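Local atomic coordinates of beta-N-acetylhexosaminidase (Streptomyces plicatus, PDB entry 1JAK), a protein that removes terminal non-reducing N-acetylhexosamine residues by hydrolysing beta-glycosidic bonds as a family 20 glycoside hydrolase, probably with the help of the substrate's own acetamido group. Residues A[163-168]-A[448-453]; A[184-189]-A[465-470]. One frame throughout, in Å; residues are numbered along the deposited sequence.

Both contacts are buried and join the beginning of the catalytic (beta/alpha)8 barrel to its end, but at different levels. Contact 1 lies where strands 159-165 and 440-447, neighbours in the barrel sheet, run out into their loops, and it is charged and aromatic because it builds part of the sugar pocket. Contact 2 sets the loop entering strand 190-194 against helix 465-474, away from the inhibitor; tyrosine rings, a proline and an alanine do the work there, with one direct hydrogen bond between the segments and, apart from it, a water bridging two backbone carbonyls. The centres are about 18 Å apart, and the segments of the two contacts alternate along the chain.

Contact 1. Residues A[163-168]-A[448-453]; sequences MLDVSR and WTETLS. With IFG ((2R,3R,4S,5R)-2-acetamido-3,4-dihydroxy-5-hydroxymethyl-piperidine), chain F.
Asp-165 and Trp-448 come within 5.0 Å, CA to CA, where strand 159-165 ends beside the loop leaving strand 440-447; farther on, Arg-168 CA is 5.2 Å from Glu-450 CA. The Asp-165 carboxylate ties them together. Its OD1 accepts from the backbone N of Ser-167 and of Arg-168, an Asx turn with the first, extended to an Asx motif by the second. OD2 is gripped from opposite faces of the carboxylate: Thr-449 N gives an almost straight bond (3.1 Å, 177°), and Arg-168 NH1 completes a salt bridge. Thr-449 OG1 donates to Asp-165 O from above the carbonyl plane. Glu-450 OE2 sits over a face of the guanidinium, a purely electrostatic partner, and accepts a very short 2.5 Å bond from the inhibitor's O4. Arg-168 forks NH1 and NH2 onto inhibitor O3, each at 2.9 Å, while NH2 also pairs with Asp-197. With CG anti to its carbonyl carbon (chi1 -61°), the Trp-448 indole lies between the inhibitor on one face and Met-163 on the other, CE standing 3.3 Å from the six-membered ring centroid. A serine in place of Trp-448 would probably leave the piperidine ring without its stacking platform and Met-163 CE without its aromatic partner. Such an aromatic floor beside charged side chains that bind the sugar hydroxyls, at the C-terminal end of a beta/alpha barrel, is characteristic of a glycosidase sugar pocket.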
loop_
_atom_site.group_PDB
_atom_site.type_symbol
_atom_site.label_atom_id
_atom_site.label_comp_id
_atom_site.label_asym_id
_atom_site.label_seq_id
_atom_site.Cartn_x
_atom_site.Cartn_y
_atom_site.Cartn_z
ATOM N N MET A 163 0.940 -3.699 -0.136
ATOM C CA MET A 163 0.185 -4.919 -0.378
ATOM C C MET A 163 -0.129 -5.621 0.930
ATOM O O MET A 163 0.684 -5.622 1.854
ATOM C CB MET A 163 0.978 -5.898 -1.256
ATOM C CG MET A 163 0.184 -7.155 -1.614
ATOM S SD MET A 163 1.220 -8.598 -1.993
ATOM C CE MET A 163 1.547 -9.195 -0.318
ATOM N N LEU A 164 -1.318 -6.204 1.016
ATOM C CA LEU A 164 -1.675 -6.974 2.197
ATOM C C LEU A 164 -2.058 -8.360 1.710
ATOM O O LEU A 164 -2.873 -8.503 0.797
ATOM C CB LEU A 164 -2.848 -6.361 2.967
ATOM C CG LEU A 164 -3.244 -7.172 4.214
ATOM C CD1 LEU A 164 -2.077 -7.219 5.200
ATOM C CD2 LEU A 164 -4.468 -6.552 4.875
ATOM N N ASP A 165 -1.444 -9.370 2.315
ATOM C CA ASP A 165 -1.695 -10.771 1.995
ATOM C C ASP A 165 -2.838 -11.222 2.903
ATOM O O ASP A 165 -2.661 -11.320 4.117
ATOM C CB ASP A 165 -0.413 -11.575 2.286
ATOM C CG ASP A 165 -0.595 -13.087 2.181
ATOM O OD1 ASP A 165 -1.700 -13.582 1.871
ATOM O OD2 ASP A 165 0.406 -13.791 2.423
ATOM N N VAL A 166 -4.012 -11.466 2.325
ATOM C CA VAL A 166 -5.150 -11.927 3.113
ATOM C C VAL A 166 -5.412 -13.404 2.836
ATOM O O VAL A 166 -6.432 -13.955 3.256
ATOM C CB VAL A 166 -6.438 -11.106 2.813
ATOM C CG1 VAL A 166 -6.232 -9.659 3.239
ATOM C CG2 VAL A 166 -6.792 -11.183 1.331
ATOM N N SER A 167 -4.472 -14.039 2.138
ATOM C CA SER A 167 -4.581 -15.455 1.793
ATOM C C SER A 167 -3.955 -16.374 2.843
ATOM O O SER A 167 -4.563 -17.374 3.238
ATOM C CB SER A 167 -3.924 -15.721 0.433
ATOM O OG SER A 167 -4.610 -15.054 -0.619
ATOM N N ARG A 168 -2.743 -16.051 3.289
ATOM C CA ARG A 168 -2.067 -16.877 4.294
ATOM C C ARG A 168 -2.857 -16.846 5.599
ATOM O O ARG A 168 -3.082 -17.882 6.223
ATOM C CB ARG A 168 -0.621 -16.410 4.462
ATOM C CG ARG A 168 0.322 -17.026 3.416
ATOM C CD ARG A 168 -0.284 -17.044 2.000
ATOM N NE ARG A 168 0.625 -17.681 1.043
ATOM C CZ ARG A 168 1.623 -17.058 0.422
ATOM N NH1 ARG A 168 1.843 -15.765 0.636
ATOM N NH2 ARG A 168 2.438 -17.742 -0.377
ATOM N N TRP A 448 3.440 -9.902 3.671
ATOM C CA TRP A 448 3.004 -11.289 3.562
ATOM C C TRP A 448 2.591 -11.778 4.944
ATOM O O TRP A 448 3.151 -11.347 5.953
ATOM C CB TRP A 448 4.138 -12.134 2.983
ATOM C CG TRP A 448 4.520 -11.666 1.611
ATOM C CD1 TRP A 448 5.606 -10.911 1.267
ATOM C CD2 TRP A 448 3.779 -11.879 0.404
ATOM N NE1 TRP A 448 5.586 -10.639 -0.084
ATOM C CE2 TRP A 448 4.476 -11.223 -0.636
ATOM C CE3 TRP A 448 2.594 -12.562 0.101
ATOM C CZ2 TRP A 448 4.026 -11.232 -1.962
ATOM C CZ3 TRP A 448 2.146 -12.572 -1.218
ATOM C CH2 TRP A 448 2.863 -11.910 -2.233
ATOM N N THR A 449 1.625 -12.689 5.006
ATOM C CA THR A 449 1.143 -13.111 6.314
ATOM C C THR A 449 1.296 -14.555 6.782
ATOM O O THR A 449 0.512 -15.020 7.608
ATOM C CB THR A 449 -0.333 -12.681 6.488
ATOM O OG1 THR A 449 -1.127 -13.209 5.418
ATOM C CG2 THR A 449 -0.438 -11.160 6.472
ATOM N N GLU A 450 2.303 -15.266 6.286
ATOM C CA GLU A 450 2.511 -16.635 6.747
ATOM C C GLU A 450 2.619 -16.680 8.271
ATOM O O GLU A 450 2.161 -17.633 8.902
ATOM C CB GLU A 450 3.803 -17.229 6.170
ATOM C CG GLU A 450 3.678 -17.811 4.777
ATOM C CD GLU A 450 3.989 -16.816 3.679
ATOM O OE1 GLU A 450 3.978 -15.594 3.939
ATOM O OE2 GLU A 450 4.237 -17.267 2.543
ATOM N N THR A 451 3.224 -15.644 8.853
ATOM C CA THR A 451 3.453 -15.591 10.299
ATOM C C THR A 451 2.612 -14.596 11.097
ATOM O O THR A 451 2.774 -14.493 12.314
ATOM C CB THR A 451 4.933 -15.253 10.605
ATOM O OG1 THR A 451 5.175 -13.865 10.327
ATOM C CG2 THR A 451 5.864 -16.097 9.746
ATOM N N LEU A 452 1.719 -13.877 10.425
ATOM C CA LEU A 452 0.911 -12.852 11.082
ATOM C C LEU A 452 -0.577 -13.183 11.051
ATOM O O LEU A 452 -1.158 -13.348 9.983
ATOM C CB LEU A 452 1.170 -11.509 10.393
ATOM C CG LEU A 452 2.667 -11.252 10.158
ATOM C CD1 LEU A 452 2.859 -10.028 9.279
ATOM C CD2 LEU A 452 3.379 -11.075 11.491
ATOM N N SER A 453 -1.191 -13.257 12.230
ATOM C CA SER A 453 -2.602 -13.604 12.321
ATOM C C SER A 453 -3.520 -12.554 12.946
ATOM O O SER A 453 -4.733 -12.758 13.009
ATOM C CB SER A 453 -2.753 -14.931 13.069
ATOM O OG SER A 453 -2.159 -14.862 14.351
HETATM N N1 IFG F . 7.566 -15.158 -1.829
HETATM C C2 IFG F . 6.153 -15.358 -2.241
HETATM C C3 IFG F . 5.063 -14.832 -1.221
HETATM C C4 IFG F . 5.431 -15.065 0.259
HETATM C C5 IFG F . 6.835 -14.506 0.504
HETATM C C6 IFG F . 7.341 -14.609 1.939
HETATM C C7 IFG F . 6.300 -13.429 -3.762
HETATM C C8 IFG F . 6.086 -12.681 -5.053
HETATM C C9 IFG F . 7.897 -15.153 -0.395
HETATM N N2 IFG F . 5.930 -14.729 -3.562
HETATM O O7 IFG F . 6.853 -12.812 -2.862
HETATM O O3 IFG F . 3.817 -15.454 -1.503
HETATM O O4 IFG F . 5.438 -16.470 0.513
HETATM O O6 IFG F . 8.368 -13.657 2.195
#

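Contact 2. Residues A[184-189]-A[465-470]; sequences ARYKYN and RLPGVA
Tyr-188 reaches helix 465-474 with its hydroxyl, which donates to Leu-466 O over 2.7 Å, the acceptor lying near the plane of the phenol ring and the donor tilted 16° from the carbonyl plane. That oxygen also takes a weak helical bond from Ala-470 N, so the tyrosine adds a second donor to an i to i+4 acceptor. Leu-466 CD1 packs against the same phenol, 3.6 Å from Tyr-188 CE2, while the methyl of Ala-470 rests over a face of the ring, its CB 4.0 Å from the centroid. Ala-470 CB also meets Tyr-186 CB at 3.4 Å. Tyr-186, its CG anti to the carbonyl carbon (chi1 -50°), runs beside Pro-467 and turns a ring face to it, so that the proline CG makes a CH-pi contact, 3.8 Å from the centroid; Arg-185 CB covers the opposite face, clasping the ring. Its hydroxyl is hydrogen-bonded to Trp-496. A water lies within 3.0 Å of both Tyr-186 O and Ala-470 O and bridges the two backbones. Further out, a type I turn from Ala-184 to Lys-187 carries Tyr-186 to the helix, with Tyr-188 following just after it, Lys-187 makes a cation-pi contact with Trp-474, and Tyr-188 also touches Ala-445 on strand 440-447. The arrangement packs the loop between helix 173-184 and strand 190-194 against helix 465-474, which follows strand 440-447 in the catalytic TIM barrel.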
loop_
_atom_site.group_PDB
_atom_site.type_symbol
_atom_site.label_atom_id
_atom_site.label_comp_id
_atom_site.label_asym_id
_atom_site.label_seq_id
_atom_site.Cartn_x
_atom_site.Cartn_y
_atom_site.Cartn_z
ATOM N N ALA A 184 -2.664 5.116 4.588
ATOM C CA ALA A 184 -3.114 6.427 4.127
ATOM C C ALA A 184 -2.285 7.555 4.738
ATOM O O ALA A 184 -2.129 8.618 4.140
ATOM C CB ALA A 184 -4.589 6.619 4.468
ATOM N N ARG A 185 -1.746 7.316 5.929
ATOM C CA ARG A 185 -0.940 8.317 6.622
ATOM C C ARG A 185 0.270 8.780 5.830
ATOM O O ARG A 185 0.720 9.913 5.984
ATOM C CB ARG A 185 -0.416 7.763 7.952
ATOM C CG ARG A 185 -1.455 7.560 9.038
ATOM C CD ARG A 185 -0.852 6.767 10.197
ATOM N NE ARG A 185 -1.806 6.595 11.290
ATOM C CZ ARG A 185 -1.964 7.457 12.290
ATOM N NH1 ARG A 185 -1.222 8.557 12.351
ATOM N NH2 ARG A 185 -2.881 7.229 13.223
ATOM N N TYR A 186 0.792 7.904 4.979
ATOM C CA TYR A 186 2.008 8.218 4.244
ATOM C C TYR A 186 1.889 8.460 2.744
ATOM O O TYR A 186 2.860 8.329 2.000
ATOM C CB TYR A 186 3.037 7.130 4.563
ATOM C CG TYR A 186 3.139 6.926 6.058
ATOM C CD1 TYR A 186 3.652 7.931 6.883
ATOM C CD2 TYR A 186 2.603 5.792 6.666
ATOM C CE1 TYR A 186 3.615 7.816 8.271
ATOM C CE2 TYR A 186 2.560 5.667 8.059
ATOM C CZ TYR A 186 3.064 6.686 8.853
ATOM O OH TYR A 186 2.990 6.595 10.227
ATOM N N LYS A 187 0.685 8.814 2.315
ATOM C CA LYS A 187 0.417 9.146 0.927
ATOM C C LYS A 187 0.535 8.023 -0.103
ATOM O O LYS A 187 0.764 8.283 -1.282
ATOM C CB LYS A 187 1.288 10.345 0.514
ATOM C CG LYS A 187 1.101 11.573 1.422
ATOM C CD LYS A 187 1.866 12.788 0.897
ATOM C CE LYS A 187 1.669 14.027 1.780
ATOM N NZ LYS A 187 2.408 13.949 3.077
ATOM N N TYR A 188 0.392 6.777 0.340
ATOM C CA TYR A 188 0.403 5.655 -0.595
ATOM C C TYR A 188 -0.855 5.899 -1.421
ATOM O O TYR A 188 -1.820 6.467 -0.905
ATOM C CB TYR A 188 0.252 4.327 0.153
ATOM C CG TYR A 188 1.533 3.769 0.720
ATOM C CD1 TYR A 188 2.421 3.056 -0.090
ATOM C CD2 TYR A 188 1.855 3.937 2.067
ATOM C CE1 TYR A 188 3.598 2.520 0.433
ATOM C CE2 TYR A 188 3.031 3.406 2.599
ATOM C CZ TYR A 188 3.896 2.697 1.775
ATOM O OH TYR A 188 5.053 2.156 2.291
ATOM N N ASN A 189 -0.869 5.484 -2.686
ATOM C CA ASN A 189 -2.060 5.697 -3.500
ATOM C C ASN A 189 -2.623 4.431 -4.136
ATOM O O ASN A 189 -3.601 4.479 -4.885
ATOM C CB ASN A 189 -1.802 6.771 -4.570
ATOM C CG ASN A 189 -0.756 6.362 -5.591
ATOM O OD1 ASN A 189 -0.189 5.266 -5.533
ATOM N ND2 ASN A 189 -0.497 7.252 -6.543
ATOM N N ARG A 465 9.116 0.479 9.084
ATOM C CA ARG A 465 9.586 0.518 7.700
ATOM C C ARG A 465 8.578 1.056 6.680
ATOM O O ARG A 465 8.968 1.570 5.629
ATOM C CB ARG A 465 10.067 -0.875 7.277
ATOM C CG ARG A 465 11.311 -1.338 8.037
ATOM C CD ARG A 465 11.677 -2.792 7.728
ATOM N NE ARG A 465 10.625 -3.716 8.148
ATOM C CZ ARG A 465 10.760 -5.037 8.196
ATOM N NH1 ARG A 465 11.907 -5.608 7.851
ATOM N NH2 ARG A 465 9.742 -5.793 8.589
ATOM N N LEU A 466 7.288 0.953 6.993
ATOM C CA LEU A 466 6.237 1.415 6.085
ATOM C C LEU A 466 6.382 2.872 5.623
ATOM O O LEU A 466 6.254 3.165 4.433
ATOM C CB LEU A 466 4.860 1.214 6.735
ATOM C CG LEU A 466 3.636 1.548 5.878
ATOM C CD1 LEU A 466 3.503 0.542 4.742
ATOM C CD2 LEU A 466 2.389 1.524 6.754
ATOM N N PRO A 467 6.641 3.809 6.552
ATOM C CA PRO A 467 6.785 5.214 6.146
ATOM C C PRO A 467 7.961 5.428 5.192
ATOM O O PRO A 467 7.903 6.272 4.294
ATOM C CB PRO A 467 6.997 5.948 7.473
ATOM C CG PRO A 467 6.328 5.060 8.479
ATOM C CD PRO A 467 6.713 3.676 8.018
ATOM N N GLY A 468 9.026 4.661 5.398
ATOM C CA GLY A 468 10.211 4.785 4.567
ATOM C C GLY A 468 9.972 4.464 3.105
ATOM O O GLY A 468 10.460 5.172 2.223
ATOM N N VAL A 469 9.229 3.396 2.834
ATOM C CA VAL A 469 8.950 3.022 1.452
ATOM C C VAL A 469 8.050 4.077 0.811
ATOM O O VAL A 469 8.154 4.358 -0.385
ATOM C CB VAL A 469 8.283 1.641 1.371
ATOM C CG1 VAL A 469 8.106 1.231 -0.091
ATOM C CG2 VAL A 469 9.140 0.617 2.113
ATOM N N ALA A 470 7.167 4.666 1.613
ATOM C CA ALA A 470 6.281 5.709 1.115
ATOM C C ALA A 470 7.130 6.904 0.688
ATOM O O ALA A 470 6.857 7.538 -0.334
ATOM C CB ALA A 470 5.292 6.126 2.201
HETATM O O HOH W 1 3.928 7.822 -0.800
#